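Side-chain contacts in Myo-inositol phosphohydrolase (Mitsuokella multacida, PDB 4WU3), which probably removes phosphate groups from myo-inositol hexakisphosphate, acting as a phytase of the protein tyrosine phosphatase-like kind: residues Y292-K295 with A296-R300; E284-D287 with K288-N291; G565-L568 with S569-Y572. The protein carries 2 engineered substitutions. All blocks are in the same frame, centred on the assembly; numbering follows the deposited sequence.

Contacts 1 and 2 are neighbours, their centres 8 Å apart: the loop 284-291 leads straight into helix 291-313, and the two share one bound inositol tetrakisphosphate and face the second subunit. Contact 2 is a surface turn from which Lys288 and Lys289 reach the ligand, whereas contact 1 is a partly buried helical turn that adds a tyrosine hydroxyl to the same site and a reciprocal pair of salt bridges to the second subunit. Contact 3 lies about 50 Å from contact 1, centre to centre, on the opposite side of the chain's centre. It is buried within helix 564-573, and Ser569, Arg570, Gln571 and Tyr572 find polar partners in their own chain.

Contact 1 (Y292-K295 with A296-R300). With 4IP (inositol-(1,3,4,5)-tetrakisphosphate), chain E.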
loop_
_atom_site.group_PDB
_atom_site.type_symbol
_atom_site.label_atom_id
_atom_site.label_comp_id
_atom_site.label_asym_id
_atom_site.label_seq_id
_atom_site.Cartn_x
_atom_site.Cartn_y
_atom_site.Cartn_z
ATOM N N TYR A 292 -1.769 -3.532 4.487
ATOM C CA TYR A 292 -1.150 -2.267 4.061
ATOM C C TYR A 292 0.374 -2.199 4.255
ATOM O O TYR A 292 1.124 -1.695 3.389
ATOM C CB TYR A 292 -1.757 -1.090 4.838
ATOM C CG TYR A 292 -3.181 -0.704 4.493
ATOM C CD1 TYR A 292 -3.673 -0.825 3.192
ATOM C CD2 TYR A 292 -4.015 -0.143 5.457
ATOM C CE1 TYR A 292 -4.967 -0.433 2.873
ATOM C CE2 TYR A 292 -5.309 0.249 5.151
ATOM C CZ TYR A 292 -5.781 0.102 3.860
ATOM O OH TYR A 292 -7.069 0.496 3.555
ATOM N N GLY A 293 0.825 -2.639 5.426
ATOM C CA GLY A 293 2.249 -2.599 5.741
ATOM C C GLY A 293 3.015 -3.503 4.793
ATOM O O GLY A 293 4.106 -3.176 4.323
ATOM N N ARG A 294 2.428 -4.653 4.515
ATOM C CA ARG A 294 3.023 -5.603 3.608
ATOM C C ARG A 294 3.180 -4.983 2.213
ATOM O O ARG A 294 4.204 -5.186 1.558
ATOM C CB ARG A 294 2.159 -6.857 3.553
ATOM C CG ARG A 294 2.744 -7.997 2.747
ATOM C CD ARG A 294 2.075 -9.280 3.198
ATOM N NE ARG A 294 2.740 -10.469 2.685
ATOM C CZ ARG A 294 3.610 -11.215 3.362
ATOM N NH1 ARG A 294 3.964 -10.914 4.607
ATOM N NH2 ARG A 294 4.133 -12.278 2.780
ATOM N N LYS A 295 2.174 -4.238 1.760
ATOM C CA LYS A 295 2.242 -3.579 0.454
ATOM C C LYS A 295 3.389 -2.591 0.390
ATOM O O LYS A 295 4.083 -2.499 -0.618
ATOM C CB LYS A 295 0.937 -2.845 0.139
ATOM C CG LYS A 295 -0.241 -3.767 -0.108
ATOM C CD LYS A 295 -0.067 -4.564 -1.385
ATOM C CE LYS A 295 -1.252 -5.490 -1.602
ATOM N NZ LYS A 295 -1.224 -6.089 -2.965
ATOM N N ALA A 296 3.586 -1.848 1.469
ATOM C CA ALA A 296 4.645 -0.860 1.509
ATOM C C ALA A 296 6.034 -1.508 1.489
ATOM O O ALA A 296 6.944 -0.986 0.843
ATOM C CB ALA A 296 4.475 0.036 2.720
ATOM N N TYR A 297 6.211 -2.647 2.155
ATOM C CA TYR A 297 7.508 -3.336 2.107
ATOM C C TYR A 297 7.773 -3.849 0.689
ATOM O O TYR A 297 8.894 -3.791 0.176
ATOM C CB TYR A 297 7.550 -4.516 3.072
ATOM C CG TYR A 297 8.030 -4.186 4.451
ATOM C CD1 TYR A 297 7.439 -3.167 5.184
ATOM C CD2 TYR A 297 9.048 -4.910 5.038
ATOM C CE1 TYR A 297 7.859 -2.870 6.464
ATOM C CE2 TYR A 297 9.487 -4.623 6.322
ATOM C CZ TYR A 297 8.887 -3.597 7.023
ATOM O OH TYR A 297 9.302 -3.304 8.285
ATOM N N ILE A 298 6.715 -4.359 0.071
ATOM C CA ILE A 298 6.783 -4.813 -1.300
ATOM C C ILE A 298 7.112 -3.647 -2.228
ATOM O O ILE A 298 8.033 -3.734 -3.013
ATOM C CB ILE A 298 5.470 -5.477 -1.714
ATOM C CG1 ILE A 298 5.357 -6.832 -1.012
ATOM C CG2 ILE A 298 5.425 -5.636 -3.220
ATOM C CD1 ILE A 298 3.961 -7.411 -0.978
ATOM N N GLU A 299 6.361 -2.559 -2.109
ATOM C CA GLU A 299 6.561 -1.376 -2.943
ATOM C C GLU A 299 8.005 -0.880 -2.895
ATOM O O GLU A 299 8.614 -0.612 -3.933
ATOM C CB GLU A 299 5.594 -0.248 -2.517
ATOM C CG GLU A 299 5.604 0.976 -3.436
ATOM C CD GLU A 299 4.894 2.186 -2.852
ATOM O OE1 GLU A 299 4.670 2.220 -1.619
ATOM O OE2 GLU A 299 4.569 3.119 -3.617
ATOM N N ARG A 300 8.576 -0.751 -1.707
ATOM C CA ARG A 300 9.924 -0.209 -1.639
ATOM C C ARG A 300 10.996 -1.207 -2.115
ATOM O O ARG A 300 12.057 -0.794 -2.592
ATOM C CB ARG A 300 10.237 0.311 -0.241
ATOM C CG ARG A 300 10.628 -0.760 0.725
ATOM C CD ARG A 300 10.822 -0.227 2.126
ATOM N NE ARG A 300 11.139 -1.347 2.997
ATOM C CZ ARG A 300 11.220 -1.280 4.317
ATOM N NH1 ARG A 300 10.997 -0.127 4.941
ATOM N NH2 ARG A 300 11.518 -2.379 5.000
HETATM C C1 4IP E . 7.099 -4.421 14.663
HETATM O O1 4IP E . 7.864 -5.560 15.050
HETATM C C2 4IP E . 5.624 -4.730 14.874
HETATM O O2 4IP E . 5.280 -5.897 14.132
HETATM C C3 4IP E . 4.745 -3.577 14.418
HETATM O O3 4IP E . 3.378 -3.965 14.533
HETATM C C4 4IP E . 5.043 -3.188 12.972
HETATM O O4 4IP E . 4.266 -2.044 12.628
HETATM C C5 4IP E . 6.523 -2.892 12.762
HETATM O O5 4IP E . 6.766 -2.616 11.383
HETATM C C6 4IP E . 7.372 -4.077 13.203
HETATM O O6 4IP E . 8.754 -3.780 13.030
HETATM P P1 4IP E . 8.225 -5.812 16.598
HETATM O O1P 4IP E . 7.164 -5.056 17.360
HETATM O O2P 4IP E . 8.145 -7.310 16.757
HETATM O O3P 4IP E . 9.616 -5.237 16.725
HETATM P P3 4IP E . 2.550 -3.664 15.881
HETATM O O4P 4IP E . 1.412 -4.654 15.824
HETATM O O5P 4IP E . 2.132 -2.218 15.739
HETATM O O6P 4IP E . 3.543 -3.919 16.990
HETATM P P4 4IP E . 2.843 -2.210 11.892
HETATM O O7P 4IP E . 3.052 -3.333 10.908
HETATM O O8P 4IP E . 2.616 -0.852 11.264
HETATM O O9P 4IP E . 1.873 -2.568 12.993
HETATM P P5 4IP E . 7.645 -1.335 10.939
HETATM O OPF 4IP E . 9.034 -1.648 11.437
HETATM O OPG 4IP E . 6.977 -0.174 11.644
HETATM O OPH 4IP E . 7.528 -1.304 9.435
#
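Gly293 and Tyr297 meet one turn apart on helix 291-313, and the contact divides into backbone, apolar, ligand-directed and charged parts. The backbone part is four i to i+4 hydrogen bonds, from the amides of Ala296, Tyr297, Ile298 and Glu299 to the carbonyls of Tyr292 through Lys295. Glu299 N to Lys295 O is the shortest, 2.7 Å, with an N-H...O angle of 164°.

In the apolar part, Ile298 has CG1 beside its backbone N (chi1 -72°), which carries CD1 back to 4.0 Å from Arg294 CG, the two side chains crossing at a slant. Tyr297 CD1 makes a close van der Waals approach to a carbonyl, 3.4 Å from Gly293 O, which lies oblique to the ring.

Toward the ligand, Tyr297 OH donates to OPH of the inositol phosphate at 2.9 Å, that oxygen lying at the ring edge, in plane. Over one ring face, offset to the rim, sits Arg300 NH2. A phenylalanine in place of this tyrosine would probably keep the ring packing but leave OPH without its hydroxyl donor.

Among the charged groups, Arg294 NH1 bonds Lys289 O in the preceding loop. Lys295 NZ forms a salt bridge with Glu299 of the second subunit, and Glu299 reciprocates with Lys295 there. The turn opens helix 291-313, with Ala296 packed on Phe215 in the loop between strand 205-211 and helix 219-230.

Contact 2 (E284-D287 with K288-N291); sequences EIPD and KKKN. With 4IP (inositol-(1,3,4,5)-tetrakisphosphate), chain E.
Lys289 sets its CG beside the backbone N (chi1 -59°), which brings that carbon 3.7 Å from Pro286 CG; bends at chi2 and chi3 then turn the chain so that NZ reaches the ligand. The backbone beneath is a type I beta turn from Pro286 to Lys289, closed by Lys289 N to Pro286 O at 3.1 Å. That bond is bent, 145° at the hydrogen, and the donor stands above the carbonyl plane rather than on a lone pair.

Lys288 reaches the same ligand by a different path. Its CG sits between the backbone N and the carbonyl carbon (chi1 64°), and the rest of the chain is extended, running past the inositol to place NZ 3.1 Å from the ester oxygen O1. Lys289 NZ donates to three oxygens: OPH of the 5-phosphate, at 2.9 Å, O7P of the 4-phosphate and the ester oxygen O5. Two phosphates are thereby bridged by one ammonium group, whose positive charge probably offsets part of theirs. Tyr297 and His214 complete this ligand pocket.

Asp287 OD1 makes a salt bridge with Arg440 of the second subunit. Within its own chain, the Ile285 side chain packs on Arg294 and Tyr297 of the following helix. Lys290 turns at chi4 toward the turn, where a water donates to Asp287 O at 2.9 Å and takes a weak bond from Lys290 NZ at 3.2 Å.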
loop_
_atom_site.group_PDB
_atom_site.type_symbol
_atom_site.label_atom_id
_atom_site.label_comp_id
_atom_site.label_asym_id
_atom_site.label_seq_id
_atom_site.Cartn_x
_atom_site.Cartn_y
_atom_site.Cartn_z
ATOM N N GLU A 284 13.345 -8.494 2.493
ATOM C CA GLU A 284 12.626 -9.272 3.475
ATOM C C GLU A 284 11.208 -8.741 3.651
ATOM O O GLU A 284 10.998 -7.598 4.064
ATOM C CB GLU A 284 13.363 -9.264 4.814
ATOM C CG GLU A 284 12.847 -10.284 5.809
ATOM C CD GLU A 284 13.714 -10.384 7.053
ATOM O OE1 GLU A 284 14.943 -10.163 6.956
ATOM O OE2 GLU A 284 13.166 -10.692 8.133
ATOM N N ILE A 285 10.243 -9.588 3.319
ATOM C CA ILE A 285 8.849 -9.327 3.615
ATOM C C ILE A 285 8.428 -10.283 4.734
ATOM O O ILE A 285 8.019 -11.421 4.475
ATOM C CB ILE A 285 7.968 -9.551 2.376
ATOM C CG1 ILE A 285 8.657 -9.001 1.122
ATOM C CG2 ILE A 285 6.603 -8.911 2.570
ATOM C CD1 ILE A 285 8.853 -7.498 1.130
ATOM N N PRO A 286 8.540 -9.830 5.987
ATOM C CA PRO A 286 8.299 -10.708 7.134
ATOM C C PRO A 286 6.835 -11.066 7.375
ATOM O O PRO A 286 5.923 -10.343 6.945
ATOM C CB PRO A 286 8.871 -9.922 8.315
ATOM C CG PRO A 286 8.925 -8.501 7.877
ATOM C CD PRO A 286 8.811 -8.440 6.382
ATOM N N ASP A 287 6.623 -12.175 8.076
ATOM C CA ASP A 287 5.285 -12.682 8.335
ATOM C C ASP A 287 4.412 -11.682 9.091
ATOM O O ASP A 287 3.212 -11.630 8.877
ATOM C CB ASP A 287 5.354 -14.004 9.108
ATOM C CG ASP A 287 5.848 -15.159 8.250
ATOM O OD1 ASP A 287 5.513 -15.203 7.044
ATOM O OD2 ASP A 287 6.576 -16.027 8.776
ATOM N N LYS A 288 5.020 -10.892 9.968
ATOM C CA LYS A 288 4.274 -9.962 10.802
ATOM C C LYS A 288 3.725 -8.780 10.001
ATOM O O LYS A 288 2.798 -8.122 10.454
ATOM C CB LYS A 288 5.136 -9.459 11.963
ATOM C CG LYS A 288 6.335 -8.642 11.522
ATOM C CD LYS A 288 7.281 -8.331 12.668
ATOM C CE LYS A 288 8.572 -7.712 12.143
ATOM N NZ LYS A 288 9.559 -7.436 13.225
ATOM N N LYS A 289 4.286 -8.503 8.825
ATOM C CA LYS A 289 3.727 -7.452 7.970
ATOM C C LYS A 289 2.556 -7.995 7.164
ATOM O O LYS A 289 2.692 -8.981 6.440
ATOM C CB LYS A 289 4.784 -6.862 7.034
ATOM C CG LYS A 289 5.973 -6.247 7.749
ATOM C CD LYS A 289 5.576 -5.115 8.684
ATOM C CE LYS A 289 5.081 -3.896 7.926
ATOM N NZ LYS A 289 5.063 -2.664 8.768
ATOM N N LYS A 290 1.407 -7.341 7.294
ATOM C CA LYS A 290 0.177 -7.778 6.638
ATOM C C LYS A 290 -0.556 -6.610 5.994
ATOM O O LYS A 290 -0.345 -5.462 6.357
ATOM C CB LYS A 290 -0.769 -8.420 7.652
ATOM C CG LYS A 290 -0.206 -9.649 8.348
ATOM C CD LYS A 290 -1.164 -10.130 9.426
ATOM C CE LYS A 290 -0.635 -11.351 10.162
ATOM N NZ LYS A 290 -0.503 -12.519 9.250
ATOM N N ASN A 291 -1.456 -6.934 5.073
ATOM C CA ASN A 291 -2.248 -5.948 4.353
ATOM C C ASN A 291 -1.432 -4.706 3.957
ATOM O O ASN A 291 -0.496 -4.833 3.175
ATOM C CB ASN A 291 -3.516 -5.609 5.133
ATOM C CG ASN A 291 -3.227 -5.196 6.549
ATOM O OD1 ASN A 291 -2.972 -4.024 6.817
ATOM N ND2 ASN A 291 -3.262 -6.154 7.467
HETATM C C1 4IP E . 7.099 -4.421 14.663
HETATM O O1 4IP E . 7.864 -5.560 15.050
HETATM C C2 4IP E . 5.624 -4.730 14.874
HETATM O O2 4IP E . 5.280 -5.897 14.132
HETATM C C3 4IP E . 4.745 -3.577 14.418
HETATM O O3 4IP E . 3.378 -3.965 14.533
HETATM C C4 4IP E . 5.043 -3.188 12.972
HETATM O O4 4IP E . 4.266 -2.044 12.628
HETATM C C5 4IP E . 6.523 -2.892 12.762
HETATM O O5 4IP E . 6.766 -2.616 11.383
HETATM C C6 4IP E . 7.372 -4.077 13.203
HETATM O O6 4IP E . 8.754 -3.780 13.030
HETATM P P1 4IP E . 8.225 -5.812 16.598
HETATM O O1P 4IP E . 7.164 -5.056 17.360
HETATM O O2P 4IP E . 8.145 -7.310 16.757
HETATM O O3P 4IP E . 9.616 -5.237 16.725
HETATM P P3 4IP E . 2.550 -3.664 15.881
HETATM O O4P 4IP E . 1.412 -4.654 15.824
HETATM O O5P 4IP E . 2.132 -2.218 15.739
HETATM O O6P 4IP E . 3.543 -3.919 16.990
HETATM P P4 4IP E . 2.843 -2.210 11.892
HETATM O O7P 4IP E . 3.052 -3.333 10.908
HETATM O O8P 4IP E . 2.616 -0.852 11.264
HETATM O O9P 4IP E . 1.873 -2.568 12.993
HETATM P P5 4IP E . 7.645 -1.335 10.939
HETATM O OPF 4IP E . 9.034 -1.648 11.437
HETATM O OPG 4IP E . 6.977 -0.174 11.644
HETATM O OPH 4IP E . 7.528 -1.304 9.435
HETATM O O HOH W 1 1.611 -12.972 6.832
#

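Contact 3 (G565-L568 with S569-Y572)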
loop_
_atom_site.group_PDB
_atom_site.type_symbol
_atom_site.label_atom_id
_atom_site.label_comp_id
_atom_site.label_asym_id
_atom_site.label_seq_id
_atom_site.Cartn_x
_atom_site.Cartn_y
_atom_site.Cartn_z
ATOM N N GLY A 565 -6.537 43.812 10.261
ATOM C CA GLY A 565 -7.924 43.400 10.363
ATOM C C GLY A 565 -8.917 44.318 9.672
ATOM O O GLY A 565 -9.933 43.849 9.148
ATOM N N ASP A 566 -8.647 45.623 9.666
ATOM C CA ASP A 566 -9.523 46.569 8.964
ATOM C C ASP A 566 -9.409 46.420 7.437
ATOM O O ASP A 566 -10.414 46.441 6.714
ATOM C CB ASP A 566 -9.220 48.009 9.379
ATOM C CG ASP A 566 -9.842 48.379 10.714
ATOM O OD1 ASP A 566 -10.406 47.497 11.388
ATOM O OD2 ASP A 566 -9.766 49.563 11.099
ATOM N N ILE A 567 -8.183 46.258 6.954
ATOM C CA ILE A 567 -7.946 46.012 5.532
ATOM C C ILE A 567 -8.704 44.751 5.089
ATOM O O ILE A 567 -9.515 44.786 4.159
ATOM C CB ILE A 567 -6.450 45.804 5.248
ATOM C CG1 ILE A 567 -5.650 47.076 5.548
ATOM C CG2 ILE A 567 -6.238 45.356 3.814
ATOM C CD1 ILE A 567 -5.820 48.182 4.527
ATOM N N LEU A 568 -8.441 43.635 5.756
ATOM C CA LEU A 568 -9.061 42.371 5.362
ATOM C C LEU A 568 -10.575 42.451 5.482
ATOM O O LEU A 568 -11.320 41.944 4.638
ATOM C CB LEU A 568 -8.507 41.217 6.201
ATOM C CG LEU A 568 -7.005 40.991 6.018
ATOM C CD1 LEU A 568 -6.570 39.696 6.682
ATOM C CD2 LEU A 568 -6.602 40.985 4.548
ATOM N N SER A 569 -11.034 43.112 6.531
ATOM C CA SER A 569 -12.460 43.255 6.756
ATOM C C SER A 569 -13.140 44.094 5.664
ATOM O O SER A 569 -14.161 43.694 5.110
ATOM C CB SER A 569 -12.704 43.842 8.143
ATOM O OG SER A 569 -12.195 42.969 9.147
ATOM N N ARG A 570 -12.579 45.242 5.315
ATOM C CA ARG A 570 -13.231 46.043 4.302
ATOM C C ARG A 570 -13.136 45.408 2.914
ATOM O O ARG A 570 -14.105 45.458 2.149
ATOM C CB ARG A 570 -12.718 47.479 4.305
ATOM C CG ARG A 570 -11.281 47.676 3.872
ATOM C CD ARG A 570 -10.781 48.979 4.463
ATOM N NE ARG A 570 -9.663 49.541 3.725
ATOM C CZ ARG A 570 -9.136 50.724 3.992
ATOM N NH1 ARG A 570 -8.130 51.177 3.290
ATOM N NH2 ARG A 570 -9.611 51.467 4.962
ATOM N N GLN A 571 -12.005 44.779 2.587
ATOM C CA GLN A 571 -11.902 44.062 1.304
ATOM C C GLN A 571 -12.936 42.920 1.231
ATOM O O GLN A 571 -13.480 42.627 0.160
ATOM C CB GLN A 571 -10.481 43.543 1.057
ATOM C CG GLN A 571 -9.437 44.628 0.809
ATOM C CD GLN A 571 -9.844 45.613 -0.271
ATOM O OE1 GLN A 571 -10.504 45.260 -1.251
ATOM N NE2 GLN A 571 -9.453 46.860 -0.092
ATOM N N TYR A 572 -13.211 42.290 2.369
ATOM C CA TYR A 572 -14.267 41.289 2.447
ATOM C C TYR A 572 -15.618 41.965 2.286
ATOM O O TYR A 572 -16.442 41.546 1.460
ATOM C CB TYR A 572 -14.225 40.513 3.777
ATOM C CG TYR A 572 -15.448 39.646 4.005
ATOM C CD1 TYR A 572 -15.584 38.435 3.363
ATOM C CD2 TYR A 572 -16.472 40.054 4.846
ATOM C CE1 TYR A 572 -16.700 37.645 3.547
ATOM C CE2 TYR A 572 -17.593 39.264 5.049
ATOM C CZ TYR A 572 -17.701 38.056 4.390
ATOM O OH TYR A 572 -18.809 37.243 4.573
#
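Ile567 CD1 lies over one face of the Arg570 guanidinium, 4.0 Å from NH1, and the torsions of the arginine account for it. Arg570 places CG between its backbone N and carbonyl carbon (chi1 68°), then extends to NE, so that its aliphatic part skirts the preceding turn, with CG 3.2 Å from Asp566 O. Polar bonds fix the guanidinium at its other end: NH1 forms a salt bridge with Asp555, and NH2 reaches the carbonyls of Thr381 and Lys383.

Gln571 takes a more folded route. It keeps CG 3.4 Å from Ile567 O and gives NE2 to the second oxygen of the Asp555 carboxylate, which thus serves two side chains of one helix. Ser569 turns OG beside its own N (chi1 -62°), back toward Gly565 O; the hydrogen bond is modelled as very short, so its exact length is doubtful. Gly565 O also receives Ser569 N at 2.9 Å, and OG has a further partner in Thr377 N. The Tyr572 ring leads away from the preceding turn to Arg364, a cation-pi partner, and its OH to Asn368 N.

Gln571 N to Ile567 O (2.9 Å) exemplifies the regular alpha-helical pattern. The helix packs through Ile567 and Leu568 on helix 545-558, which begins at the end of the ligand-contacting loop 540-546, the P-loop of the tyrosine phosphatase-like fold.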